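Local coordinates for protein probable enoyl-CoA hydratase/isomerase (Pseudomonas aeruginosa, PDB 7BOR) that binds coenzyme A and, as a member of the crotonase family, probably isomerises enoyl-CoA thioesters between the delta(3) and delta(2) forms, at residues Leu14-Asp19 and Ala36-Glu41; Val48-Ile53 and Asp190-Phe195; Asp68-Pro73 and Glu237-Leu242; Gly82-Ala87 and Pro136-Ser141; Ser86-Phe91 and Thr108-His113. One frame throughout, in Å; residues are numbered along the deposited sequence.

The five contacts run from the mixed sheet, through the core, to the coenzyme A side. Contacts 1 and 2 touch, their centres 13 Å apart, through the neighbouring parallel strands 13-18 and 50-54, and pack a helix on each face of that sheet. Contacts 4 and 5, centred 7 Å apart, both start from helix 80-90 and share Ser86 and Ala87; contact 1 reaches this helix through Leu39. Contact 3 stands apart, about 36 Å from contact 2 between centres, and brings helix 236-245 back to helix 66-71 beside the bound coenzyme. In chain order contact 1 closes first, whereas contacts 2 and 3 alternate, so segments far apart in sequence meet within one crotonase-family domain.

Contact 1 (Leu14-Asp19 and Ala36-Glu41); sequences LTLRLD and AEALLE
Leu14 sets its methyl CD2 over one face of the flat Ala38 carbonyl group, towards the oxygen end, 3.9 Å from Ala38 O. Leu16 carries most of the packing by splitting its two methyls between consecutive residues of the helix. Its CD2 comes to 3.6 Å from Ala38 CB, while CD1 lies 4.0 Å from Leu39 CD2. With CG turned beside its own backbone N (chi1 -51°), the Leu16 side chain projects from the strand as a fork whose prongs meet neighbouring residues on one side of the helix. Alanine suits position 38 because its single methyl lets the leucine come close to the helix backbone. Leu39 leaves the helix more to one flank, and its side chain crosses that of Leu16 obliquely. All four residues are buried, as suits apolar chains between a strand and a helix. The short axes run nearly antiparallel, at 175°, and approach to 10.2 Å, a spacing that the leucines fill. This is packing within a beta-alpha-beta unit made of strand 13-18, helix 29-44 and strand 50-54. Leu14 and Leu16 are backbone-bonded to strand 50-54, on whose other side along the sheet comes strand 95-99, and Leu39 also touches Phe84, Ala87 and Leu88 of helix 80-90, so helix 29-44 lies between the sheet and that helix.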
# COMPACT_ATOMS: atom_id res chain seq x y z
N LEU A 14 12.32 5.09 -10.34
CA LEU A 14 12.64 3.89 -9.58
C LEU A 14 11.41 3.01 -9.48
O LEU A 14 10.35 3.48 -9.07
CB LEU A 14 13.16 4.25 -8.18
CG LEU A 14 13.47 3.02 -7.34
CD1 LEU A 14 14.56 2.14 -7.97
CD2 LEU A 14 13.87 3.46 -5.96
N THR A 15 11.54 1.75 -9.86
CA THR A 15 10.44 0.79 -9.85
C THR A 15 10.69 -0.30 -8.82
O THR A 15 11.65 -1.07 -8.94
CB THR A 15 10.27 0.17 -11.23
OG1 THR A 15 9.91 1.19 -12.17
CG2 THR A 15 9.20 -0.90 -11.20
N LEU A 16 9.79 -0.39 -7.82
CA LEU A 16 9.78 -1.48 -6.84
C LEU A 16 8.77 -2.54 -7.30
O LEU A 16 7.56 -2.28 -7.34
CB LEU A 16 9.44 -0.97 -5.45
CG LEU A 16 10.27 0.22 -4.97
CD1 LEU A 16 9.82 0.69 -3.59
CD2 LEU A 16 11.76 -0.12 -4.99
N ARG A 17 9.26 -3.72 -7.64
CA ARG A 17 8.45 -4.76 -8.26
C ARG A 17 8.42 -5.96 -7.32
O ARG A 17 9.39 -6.72 -7.23
CB ARG A 17 9.00 -5.13 -9.64
CG ARG A 17 8.53 -6.50 -10.24
CD ARG A 17 7.53 -6.37 -11.41
NE ARG A 17 7.28 -7.63 -12.16
CZ ARG A 17 6.74 -8.74 -11.65
NH1 ARG A 17 6.40 -8.81 -10.37
NH2 ARG A 17 6.53 -9.82 -12.41
N LEU A 18 7.29 -6.16 -6.64
CA LEU A 18 7.07 -7.34 -5.81
C LEU A 18 7.16 -8.61 -6.64
O LEU A 18 6.39 -8.80 -7.59
CB LEU A 18 5.68 -7.21 -5.16
CG LEU A 18 5.53 -6.35 -3.89
CD1 LEU A 18 6.20 -5.00 -3.92
CD2 LEU A 18 4.04 -6.17 -3.50
N ASP A 19 8.08 -9.50 -6.28
CA ASP A 19 8.29 -10.73 -7.06
C ASP A 19 8.28 -11.95 -6.13
O ASP A 19 9.33 -12.50 -5.79
CB ASP A 19 9.60 -10.66 -7.89
CG ASP A 19 9.57 -11.57 -9.16
OD1 ASP A 19 8.58 -12.32 -9.37
OD2 ASP A 19 10.54 -11.51 -9.95
N ALA A 36 11.50 -0.37 2.40
CA ALA A 36 11.74 0.80 3.23
C ALA A 36 13.08 1.45 2.90
O ALA A 36 13.18 2.69 2.85
CB ALA A 36 11.67 0.43 4.71
N GLU A 37 14.13 0.66 2.69
CA GLU A 37 15.42 1.27 2.41
C GLU A 37 15.48 1.78 0.97
O GLU A 37 16.07 2.84 0.72
CB GLU A 37 16.56 0.28 2.71
CG GLU A 37 16.50 -1.07 2.00
CD GLU A 37 17.80 -1.87 2.09
OE1 GLU A 37 18.85 -1.38 1.58
OE2 GLU A 37 17.78 -2.98 2.66
N ALA A 38 14.83 1.08 0.04
CA ALA A 38 14.77 1.56 -1.34
C ALA A 38 14.10 2.93 -1.42
O ALA A 38 14.57 3.83 -2.13
CB ALA A 38 14.04 0.55 -2.23
N LEU A 39 12.99 3.10 -0.69
CA LEU A 39 12.37 4.42 -0.59
C LEU A 39 13.32 5.44 0.04
O LEU A 39 13.47 6.56 -0.45
CB LEU A 39 11.06 4.32 0.23
CG LEU A 39 9.88 3.56 -0.39
CD1 LEU A 39 8.69 3.51 0.58
CD2 LEU A 39 9.43 4.18 -1.74
N LEU A 40 13.97 5.08 1.16
CA LEU A 40 14.74 6.09 1.89
C LEU A 40 16.00 6.51 1.14
O LEU A 40 16.46 7.64 1.28
CB LEU A 40 15.11 5.57 3.29
CG LEU A 40 13.91 5.53 4.22
CD1 LEU A 40 14.19 4.71 5.45
CD2 LEU A 40 13.48 6.94 4.61
N GLU A 41 16.56 5.61 0.34
CA GLU A 41 17.70 5.98 -0.50
C GLU A 41 17.22 6.91 -1.61
O GLU A 41 17.57 8.10 -1.63
CB GLU A 41 18.35 4.71 -1.04
CG GLU A 41 19.56 4.88 -1.98
CD GLU A 41 20.05 3.54 -2.59
OE1 GLU A 41 20.17 2.54 -1.83
OE2 GLU A 41 20.32 3.49 -3.81

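Contact 2 (Val48-Ile53 and Asp190-Phe195); sequences VRVVLI and DAARRF
Val50 forks at CB into two methyls, and each finds its own partner on the helix. CG1, anti to the backbone N (chi1 -179°), rests 3.8 Å from Ala192 CB. CG2, which lies beside that N, comes to 3.6 Å from Phe195 CB and also passes near Ala192 O. The beta-branched valine suits a strand, and its two short arms fill the groove between residues one turn apart on the helix. Ala192 matches it with a small side chain, so the backbones can come near: the CA atoms of Val50 and Ala192 are 6.2 Å apart. Phe195 crosses Val50 at about a right angle and makes its contact through CB. Arg49, just before the strand, works differently. Its chain bends at chi2 and chi3, bringing NH1 to 3.0 Å from Phe195 O, with the guanidinium at a slant to that oxygen. NH1 is hydrogen-bonded to Leu198 O, so the arginine sits among carbonyls near the end of helix 182-196, where a positive charge is probably welcome. Around the valine, Pro94 and Ile96 complete the apolar surroundings, and Ala192 also touches Leu13 of the neighbouring strand. Helices packed on both faces of the mixed sheet fit the crotonase fold, a spiral of repeated beta-beta-alpha units: helix 182-196 lies on one face, helix 29-44 on the other.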
# COMPACT_ATOMS: atom_id res chain seq x y z
N VAL A 48 16.64 10.32 -8.78
CA VAL A 48 15.32 9.70 -8.76
C VAL A 48 14.26 10.78 -8.58
O VAL A 48 14.29 11.57 -7.62
CB VAL A 48 15.20 8.61 -7.68
CG1 VAL A 48 13.85 7.93 -7.81
CG2 VAL A 48 16.28 7.58 -7.85
N ARG A 49 13.32 10.80 -9.54
CA ARG A 49 12.22 11.74 -9.62
C ARG A 49 10.88 11.12 -9.23
O ARG A 49 10.04 11.80 -8.64
CB ARG A 49 12.12 12.30 -11.05
CG ARG A 49 13.34 13.15 -11.44
CD ARG A 49 12.91 14.54 -11.90
NE ARG A 49 11.71 15.01 -11.18
CZ ARG A 49 10.75 15.74 -11.73
NH1 ARG A 49 10.85 16.13 -13.00
NH2 ARG A 49 9.68 16.10 -11.00
N VAL A 50 10.69 9.83 -9.51
CA VAL A 50 9.40 9.17 -9.31
C VAL A 50 9.65 7.71 -8.92
O VAL A 50 10.54 7.05 -9.47
CB VAL A 50 8.54 9.26 -10.58
CG1 VAL A 50 7.19 8.59 -10.38
CG2 VAL A 50 8.35 10.72 -11.01
N VAL A 51 8.82 7.20 -8.00
CA VAL A 51 8.80 5.78 -7.69
C VAL A 51 7.50 5.17 -8.20
O VAL A 51 6.41 5.73 -8.00
CB VAL A 51 8.97 5.53 -6.18
CG1 VAL A 51 8.64 4.06 -5.83
CG2 VAL A 51 10.40 5.90 -5.75
N LEU A 52 7.62 3.98 -8.79
CA LEU A 52 6.49 3.16 -9.17
C LEU A 52 6.48 1.86 -8.37
O LEU A 52 7.51 1.18 -8.26
CB LEU A 52 6.58 2.88 -10.67
CG LEU A 52 5.34 2.34 -11.34
CD1 LEU A 52 5.34 2.89 -12.77
CD2 LEU A 52 5.42 0.86 -11.30
N ILE A 53 5.32 1.49 -7.84
CA ILE A 53 5.18 0.22 -7.12
C ILE A 53 4.22 -0.68 -7.86
O ILE A 53 3.11 -0.26 -8.20
CB ILE A 53 4.66 0.43 -5.68
CG1 ILE A 53 5.56 1.34 -4.90
CG2 ILE A 53 4.62 -0.88 -4.90
CD1 ILE A 53 5.03 1.69 -3.52
N ASP A 190 3.68 6.03 -18.06
CA ASP A 190 3.47 7.30 -18.77
C ASP A 190 3.18 8.43 -17.81
O ASP A 190 3.69 9.54 -17.98
CB ASP A 190 2.33 7.15 -19.78
CG ASP A 190 2.74 6.34 -21.00
OD1 ASP A 190 3.94 6.32 -21.32
OD2 ASP A 190 1.90 5.74 -21.65
N ALA A 191 2.39 8.16 -16.77
CA ALA A 191 2.19 9.15 -15.73
C ALA A 191 3.51 9.55 -15.11
O ALA A 191 3.73 10.74 -14.85
CB ALA A 191 1.23 8.62 -14.67
N ALA A 192 4.39 8.58 -14.81
CA ALA A 192 5.71 8.92 -14.27
C ALA A 192 6.44 9.83 -15.23
O ALA A 192 7.04 10.83 -14.82
CB ALA A 192 6.52 7.65 -14.00
N ARG A 193 6.38 9.53 -16.54
CA ARG A 193 7.04 10.36 -17.53
C ARG A 193 6.47 11.77 -17.57
O ARG A 193 7.20 12.74 -17.84
CB ARG A 193 6.95 9.67 -18.91
CG ARG A 193 7.65 8.31 -18.99
CD ARG A 193 7.55 7.62 -20.41
NE ARG A 193 8.04 6.23 -20.42
CZ ARG A 193 7.29 5.14 -20.64
NH1 ARG A 193 7.82 3.91 -20.63
NH2 ARG A 193 5.98 5.25 -20.88
N ARG A 194 5.19 11.95 -17.23
CA ARG A 194 4.64 13.30 -17.18
C ARG A 194 5.28 14.09 -16.06
O ARG A 194 5.54 15.30 -16.21
CB ARG A 194 3.12 13.26 -16.99
CG ARG A 194 2.35 12.52 -18.07
CD ARG A 194 0.82 12.58 -17.79
NE ARG A 194 0.35 13.95 -17.54
CZ ARG A 194 -0.94 14.30 -17.44
NH1 ARG A 194 -1.87 13.37 -17.56
NH2 ARG A 194 -1.29 15.58 -17.23
N PHE A 195 5.54 13.43 -14.91
CA PHE A 195 6.15 14.11 -13.77
C PHE A 195 7.54 14.60 -14.14
O PHE A 195 7.94 15.71 -13.76
CB PHE A 195 6.23 13.19 -12.53
CG PHE A 195 4.98 13.20 -11.65
CD1 PHE A 195 4.51 14.38 -11.08
CD2 PHE A 195 4.27 12.01 -11.43
CE1 PHE A 195 3.32 14.37 -10.29
CE2 PHE A 195 3.11 11.99 -10.64
CZ PHE A 195 2.62 13.16 -10.09

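Contact 3 (Asp68-Pro73 and Glu237-Leu242)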
# COMPACT_ATOMS: atom_id res chain seq x y z
N ASP A 68 4.21 -14.82 9.09
CA ASP A 68 4.95 -13.83 9.86
C ASP A 68 4.09 -13.29 10.99
O ASP A 68 4.58 -13.12 12.11
CB ASP A 68 5.42 -12.70 8.95
CG ASP A 68 6.63 -13.09 8.12
OD1 ASP A 68 6.69 -14.26 7.63
OD2 ASP A 68 7.49 -12.21 7.93
N PHE A 69 2.81 -13.04 10.71
CA PHE A 69 1.91 -12.51 11.74
C PHE A 69 1.74 -13.49 12.89
O PHE A 69 1.65 -13.09 14.05
CB PHE A 69 0.54 -12.19 11.13
CG PHE A 69 0.38 -10.77 10.71
CD1 PHE A 69 1.39 -9.84 10.96
CD2 PHE A 69 -0.76 -10.36 10.06
CE1 PHE A 69 1.25 -8.52 10.59
CE2 PHE A 69 -0.89 -9.04 9.66
CZ PHE A 69 0.11 -8.12 9.93
N LEU A 70 1.67 -14.78 12.57
CA LEU A 70 1.41 -15.81 13.55
C LEU A 70 2.66 -16.16 14.35
O LEU A 70 2.58 -16.32 15.57
CB LEU A 70 0.87 -17.05 12.84
CG LEU A 70 -0.61 -16.98 12.47
CD1 LEU A 70 -0.98 -18.06 11.44
CD2 LEU A 70 -1.51 -17.07 13.72
N GLU A 71 3.82 -16.29 13.69
CA GLU A 71 5.03 -16.76 14.35
C GLU A 71 5.70 -15.66 15.16
O GLU A 71 6.32 -15.95 16.19
CB GLU A 71 6.04 -17.29 13.34
CG GLU A 71 5.71 -18.64 12.78
CD GLU A 71 6.73 -19.09 11.75
OE1 GLU A 71 7.73 -18.35 11.53
OE2 GLU A 71 6.53 -20.18 11.18
N GLN A 72 5.60 -14.42 14.70
CA GLN A 72 6.34 -13.31 15.30
C GLN A 72 5.51 -12.06 15.17
O GLN A 72 5.76 -11.19 14.30
CB GLN A 72 7.72 -13.17 14.64
CG GLN A 72 8.55 -11.95 15.02
CD GLN A 72 9.96 -12.02 14.42
OE1 GLN A 72 10.45 -13.11 14.07
NE2 GLN A 72 10.63 -10.86 14.29
N PRO A 73 4.48 -11.88 16.00
CA PRO A 73 3.61 -10.70 15.92
C PRO A 73 4.41 -9.42 16.10
O PRO A 73 4.93 -9.15 17.19
CB PRO A 73 2.61 -10.89 17.07
CG PRO A 73 2.69 -12.34 17.44
CD PRO A 73 4.10 -12.77 17.13
N GLU A 237 -8.68 -14.27 19.38
CA GLU A 237 -9.61 -14.05 18.26
C GLU A 237 -8.89 -14.06 16.90
O GLU A 237 -9.26 -14.77 15.93
CB GLU A 237 -10.38 -12.74 18.47
CG GLU A 237 -11.77 -12.91 18.91
CD GLU A 237 -12.39 -11.56 19.18
OE1 GLU A 237 -11.66 -10.51 19.03
OE2 GLU A 237 -13.63 -11.51 19.54
N ALA A 238 -7.91 -13.18 16.79
CA ALA A 238 -7.10 -13.11 15.59
C ALA A 238 -6.23 -14.35 15.40
O ALA A 238 -6.16 -14.88 14.30
CB ALA A 238 -6.22 -11.87 15.61
N ILE A 239 -5.55 -14.84 16.43
CA ILE A 239 -4.76 -16.05 16.22
C ILE A 239 -5.63 -17.15 15.60
O ILE A 239 -5.22 -17.83 14.65
CB ILE A 239 -4.10 -16.50 17.54
CG1 ILE A 239 -2.94 -15.55 17.86
CG2 ILE A 239 -3.66 -17.94 17.47
CD1 ILE A 239 -2.43 -15.61 19.37
N GLU A 240 -6.87 -17.29 16.07
CA GLU A 240 -7.77 -18.32 15.53
C GLU A 240 -8.12 -18.04 14.07
O GLU A 240 -7.99 -18.93 13.22
CB GLU A 240 -9.05 -18.43 16.37
CG GLU A 240 -10.06 -19.50 15.85
CD GLU A 240 -11.51 -19.26 16.29
OE1 GLU A 240 -11.78 -18.19 16.90
OE2 GLU A 240 -12.39 -20.13 16.02
N ALA A 241 -8.59 -16.83 13.76
CA ALA A 241 -8.94 -16.48 12.38
C ALA A 241 -7.75 -16.58 11.44
O ALA A 241 -7.90 -16.95 10.27
CB ALA A 241 -9.54 -15.07 12.32
N LEU A 242 -6.56 -16.24 11.92
CA LEU A 242 -5.37 -16.21 11.08
C LEU A 242 -4.91 -17.62 10.70
O LEU A 242 -4.61 -17.90 9.53
CB LEU A 242 -4.24 -15.47 11.81
CG LEU A 242 -4.21 -13.95 11.73
CD1 LEU A 242 -3.00 -13.36 12.53
CD2 LEU A 242 -4.19 -13.54 10.26
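Leu70 lies over the base of Leu242, its CD2 3.7 Å from Leu242 CB and its CG 4.0 Å from the same atom. The two side chains slide past each other in opposite directions, so the methyls of Leu70 lie along the base of Leu242 while Leu242 CD1 runs back past Leu70 towards Phe69. The other methyl of Leu70, CD1, reaches the backbone of Leu242, lying 4.0 Å from its C atom. CD2 also sits 3.9 Å from Ile239 O, in the preceding turn of the same helix. Leu242 returns the contact with CD1, which is 4.0 Å from Phe69 CB. Branched leucines suit this interface, whose touching side chains are all apolar. Leu242 is buried, whereas Leu70 and Ile239 stand nearer the solvent. Phe69 continues inward: it touches Asn64, a coenzyme A-binding residue, and its side chain is about 4 Å from the bound coenzyme. Leu233 of the long helix 200-233 packs against both Phe69 and Leu242, so helix 66-71 and the C-terminal helix 236-245 meet over the end of that helix.

Contact 4 (Gly82-Ala87 and Pro136-Ser141); sequences GRFMSA and PEFGSS
Met85 lies across one face of the Phe138 ring, with CG 3.6 Å from the ring centroid and only 2° off the normal, a CH-pi contact placed almost exactly over the centre. Its sulfur follows over the same face, SD being 4.3 Å from the centroid and 24° off the normal, which is a Met-aromatic contact. The two side chains run past each other in opposite directions: the methionine leads away from its helix as the phenylalanine comes in, and the far rim of the ring ends up near the helix backbone, with CE1 3.6 Å from Met85 O and 3.7 Å from Met85 CB. Turned beside its backbone N (chi1 -76°), Met85 CG starts the chain flat along the ring. Phe84, one residue earlier, adds a looser touch, its CE2 4.4 Å from Phe138 CE2. The opposite face of Phe138 is stacked on His113, so the ring is sandwiched. Phe138 itself sits in a type I' turn from Glu137 to Ser140, where its positive phi presents the ring to the helix; at the backbone angles of Gly139 a CB would run into Phe138 O, which explains the glycine. Glu137 O accepts two bonds, from Ser140 N and from Ser140 OG at 2.8 Å, the hydroxyl lying in the carbonyl plane on a lone pair. With C-H groups and a polarisable sulfur on one face and a heteroaromatic ring on the other, Phe138 is held by dispersion on both sides, and its rotation should be restricted while the turn fixes its backbone.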
# COMPACT_ATOMS: atom_id res chain seq x y z
N GLY A 82 6.34 -1.48 10.04
CA GLY A 82 6.25 -0.11 10.51
C GLY A 82 7.22 0.81 9.80
O GLY A 82 6.90 1.98 9.54
N ARG A 83 8.42 0.32 9.50
CA ARG A 83 9.40 1.15 8.79
C ARG A 83 9.00 1.34 7.34
O ARG A 83 9.20 2.44 6.78
CB ARG A 83 10.80 0.51 8.89
CG ARG A 83 11.41 0.63 10.30
CD ARG A 83 12.86 0.10 10.41
NE ARG A 83 13.00 -1.35 10.36
CZ ARG A 83 12.85 -2.15 11.41
NH1 ARG A 83 12.54 -1.63 12.57
NH2 ARG A 83 13.03 -3.46 11.29
N PHE A 84 8.40 0.31 6.72
CA PHE A 84 7.86 0.52 5.37
C PHE A 84 6.75 1.56 5.40
O PHE A 84 6.74 2.49 4.59
CB PHE A 84 7.35 -0.77 4.76
CG PHE A 84 6.51 -0.52 3.54
CD1 PHE A 84 7.09 -0.01 2.38
CD2 PHE A 84 5.14 -0.77 3.57
CE1 PHE A 84 6.33 0.23 1.26
CE2 PHE A 84 4.35 -0.54 2.42
CZ PHE A 84 4.94 -0.03 1.28
N MET A 85 5.82 1.46 6.36
CA MET A 85 4.72 2.42 6.43
C MET A 85 5.24 3.84 6.59
O MET A 85 4.75 4.78 5.93
CB MET A 85 3.78 2.09 7.59
CG MET A 85 2.84 0.90 7.34
SD MET A 85 1.71 0.64 8.74
CE MET A 85 2.36 -0.88 9.30
N SER A 86 6.19 4.03 7.51
CA SER A 86 6.70 5.36 7.78
C SER A 86 7.41 5.90 6.56
O SER A 86 7.25 7.06 6.20
CB SER A 86 7.69 5.33 8.96
OG SER A 86 7.77 6.58 9.64
N ALA A 87 8.21 5.05 5.93
CA ALA A 87 8.95 5.46 4.74
C ALA A 87 8.00 5.91 3.61
O ALA A 87 8.19 6.98 3.02
CB ALA A 87 9.86 4.33 4.26
N PRO A 136 -8.39 -1.78 11.54
CA PRO A 136 -7.78 -1.02 10.44
C PRO A 136 -6.34 -0.60 10.73
O PRO A 136 -5.95 -0.36 11.87
CB PRO A 136 -8.67 0.22 10.29
CG PRO A 136 -9.96 -0.14 10.99
CD PRO A 136 -9.56 -1.12 12.10
N GLU A 137 -5.60 -0.41 9.64
CA GLU A 137 -4.16 -0.17 9.68
C GLU A 137 -3.82 0.87 8.61
O GLU A 137 -4.67 1.26 7.79
CB GLU A 137 -3.48 -1.55 9.56
CG GLU A 137 -2.31 -1.66 8.75
CD GLU A 137 -2.62 -1.76 7.30
OE1 GLU A 137 -3.66 -1.21 6.86
OE2 GLU A 137 -1.78 -2.36 6.61
N PHE A 138 -2.59 1.41 8.73
CA PHE A 138 -1.99 2.40 7.83
C PHE A 138 -2.86 3.69 7.70
O PHE A 138 -2.82 4.40 6.69
CB PHE A 138 -1.71 1.75 6.47
CG PHE A 138 -0.45 2.27 5.76
CD1 PHE A 138 0.18 3.43 6.17
CD2 PHE A 138 0.06 1.60 4.67
CE1 PHE A 138 1.28 3.89 5.51
CE2 PHE A 138 1.17 2.07 4.03
CZ PHE A 138 1.76 3.19 4.42
N GLY A 139 -3.57 4.06 8.75
CA GLY A 139 -4.35 5.27 8.74
C GLY A 139 -5.68 5.21 8.00
O GLY A 139 -6.38 6.24 7.89
N SER A 140 -6.07 4.03 7.53
CA SER A 140 -7.31 3.86 6.80
C SER A 140 -8.52 4.20 7.65
O SER A 140 -9.55 4.55 7.09
CB SER A 140 -7.40 2.43 6.31
OG SER A 140 -7.39 1.49 7.38
N SER A 141 -8.41 4.08 8.99
CA SER A 141 -9.53 4.47 9.85
C SER A 141 -9.75 5.96 9.85
O SER A 141 -10.84 6.44 10.16
CB SER A 141 -9.30 4.00 11.30
OG SER A 141 -8.20 4.66 11.87

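Contact 5 (Ser86-Phe91 and Thr108-His113); sequences SALLEF and TTLLLH
Leu89 and His113 bring the backbones to a CA separation of 5.9 Å, where the last part of helix 80-90 faces the 3-10 segment 110-113 that follows helix 106-109. Leu88 makes the broader contact, touching both Leu110 and His113. With its CG trans to the backbone N (chi1 -176°), it extends from the helix so that CD2 is 4.0 Å from Leu110 CB and 3.9 Å from Leu110 O, while CG lies 4.1 Å from His113 CB. It crosses Leu110 at about a right angle and slants across His113. Leu110 holds its own CG between the backbone N and the carbonyl carbon, the crowded rotamer, and offers its CB to the contact. Leu89 approaches the imidazole: its CD1 is 3.5 Å from His113 ND1, at a slant to the ring. Leucine suits both helix positions because its methyls fill the space beside a ring and a tight 3-10 turn without asking for polar partners. All four touching residues are buried, and Leu89 continues into Ile215, Leu218 and Ile222 of helix 200-233. A water lies 2.8 Å from Leu88 O and 2.9 Å from His113 O and is placed to donate to either, although other acceptors compete for its protons. It bridges two carbonyls that cannot bond each other, since both are acceptors. On the imidazole, NE2 donates to Phe138 O and so carries a proton; the histidine serves here as a ring packed by leucine and held by that NE2 bond.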
# COMPACT_ATOMS: atom_id res chain seq x y z
N SER A 86 6.19 4.03 7.51
CA SER A 86 6.70 5.36 7.78
C SER A 86 7.41 5.90 6.56
O SER A 86 7.25 7.06 6.20
CB SER A 86 7.69 5.33 8.96
OG SER A 86 7.77 6.58 9.64
N ALA A 87 8.21 5.05 5.93
CA ALA A 87 8.95 5.46 4.74
C ALA A 87 8.00 5.91 3.61
O ALA A 87 8.19 6.98 3.02
CB ALA A 87 9.86 4.33 4.26
N LEU A 88 6.99 5.11 3.28
CA LEU A 88 6.07 5.54 2.22
C LEU A 88 5.30 6.80 2.64
O LEU A 88 5.25 7.80 1.91
CB LEU A 88 5.13 4.42 1.89
CG LEU A 88 4.14 4.63 0.73
CD1 LEU A 88 4.84 4.85 -0.55
CD2 LEU A 88 3.26 3.38 0.70
N LEU A 89 4.73 6.78 3.84
CA LEU A 89 4.00 7.95 4.31
C LEU A 89 4.82 9.22 4.18
O LEU A 89 4.32 10.27 3.74
CB LEU A 89 3.58 7.70 5.75
CG LEU A 89 2.96 8.86 6.50
CD1 LEU A 89 1.57 9.17 5.89
CD2 LEU A 89 2.88 8.50 7.95
N GLU A 90 6.10 9.15 4.53
CA GLU A 90 6.93 10.35 4.53
C GLU A 90 7.66 10.55 3.21
O GLU A 90 8.41 11.52 3.06
CB GLU A 90 7.94 10.29 5.71
CG GLU A 90 7.30 9.92 7.05
CD GLU A 90 6.68 11.13 7.74
OE1 GLU A 90 6.78 12.22 7.16
OE2 GLU A 90 6.11 11.01 8.85
N PHE A 91 7.48 9.65 2.24
CA PHE A 91 8.21 9.78 0.98
C PHE A 91 7.84 11.12 0.34
O PHE A 91 6.64 11.41 0.14
CB PHE A 91 7.87 8.65 0.06
CG PHE A 91 8.80 8.52 -1.09
CD1 PHE A 91 10.08 8.06 -0.92
CD2 PHE A 91 8.38 8.83 -2.35
CE1 PHE A 91 10.89 7.90 -2.02
CE2 PHE A 91 9.18 8.67 -3.43
CZ PHE A 91 10.44 8.22 -3.26
N THR A 108 -4.25 -2.73 -0.24
CA THR A 108 -5.14 -1.61 -0.49
C THR A 108 -4.72 -0.38 0.30
O THR A 108 -4.65 0.71 -0.26
CB THR A 108 -6.58 -2.00 -0.16
OG1 THR A 108 -7.02 -2.93 -1.15
CG2 THR A 108 -7.51 -0.78 -0.13
N THR A 109 -4.41 -0.53 1.60
CA THR A 109 -4.21 0.68 2.36
C THR A 109 -2.97 1.45 1.90
O THR A 109 -2.90 2.66 2.09
CB THR A 109 -4.13 0.41 3.89
OG1 THR A 109 -3.03 -0.43 4.19
CG2 THR A 109 -5.41 -0.21 4.38
N LEU A 110 -1.95 0.78 1.36
CA LEU A 110 -0.77 1.55 0.98
C LEU A 110 -1.09 2.48 -0.18
O LEU A 110 -0.46 3.55 -0.33
CB LEU A 110 0.38 0.65 0.63
CG LEU A 110 0.35 -0.15 -0.67
CD1 LEU A 110 0.94 0.73 -1.82
CD2 LEU A 110 1.09 -1.48 -0.50
N LEU A 111 -2.09 2.10 -0.98
CA LEU A 111 -2.56 2.94 -2.08
C LEU A 111 -3.08 4.28 -1.57
O LEU A 111 -3.08 5.26 -2.32
CB LEU A 111 -3.67 2.20 -2.82
CG LEU A 111 -3.40 0.77 -3.33
CD1 LEU A 111 -4.59 0.17 -4.03
CD2 LEU A 111 -2.17 0.81 -4.22
N LEU A 112 -3.53 4.32 -0.32
CA LEU A 112 -3.97 5.59 0.25
C LEU A 112 -2.82 6.58 0.46
O LEU A 112 -3.09 7.75 0.72
CB LEU A 112 -4.70 5.35 1.58
CG LEU A 112 -5.86 4.38 1.44
CD1 LEU A 112 -6.42 4.03 2.81
CD2 LEU A 112 -7.02 4.97 0.55
N HIS A 113 -1.56 6.16 0.31
CA HIS A 113 -0.41 7.04 0.46
C HIS A 113 0.33 7.25 -0.87
O HIS A 113 1.40 7.87 -0.89
CB HIS A 113 0.53 6.48 1.54
CG HIS A 113 -0.19 6.20 2.81
ND1 HIS A 113 -0.36 7.15 3.78
CD2 HIS A 113 -0.88 5.10 3.22
CE1 HIS A 113 -1.13 6.66 4.74
NE2 HIS A 113 -1.45 5.41 4.43
O HOH W 1 3.89 9.10 -0.15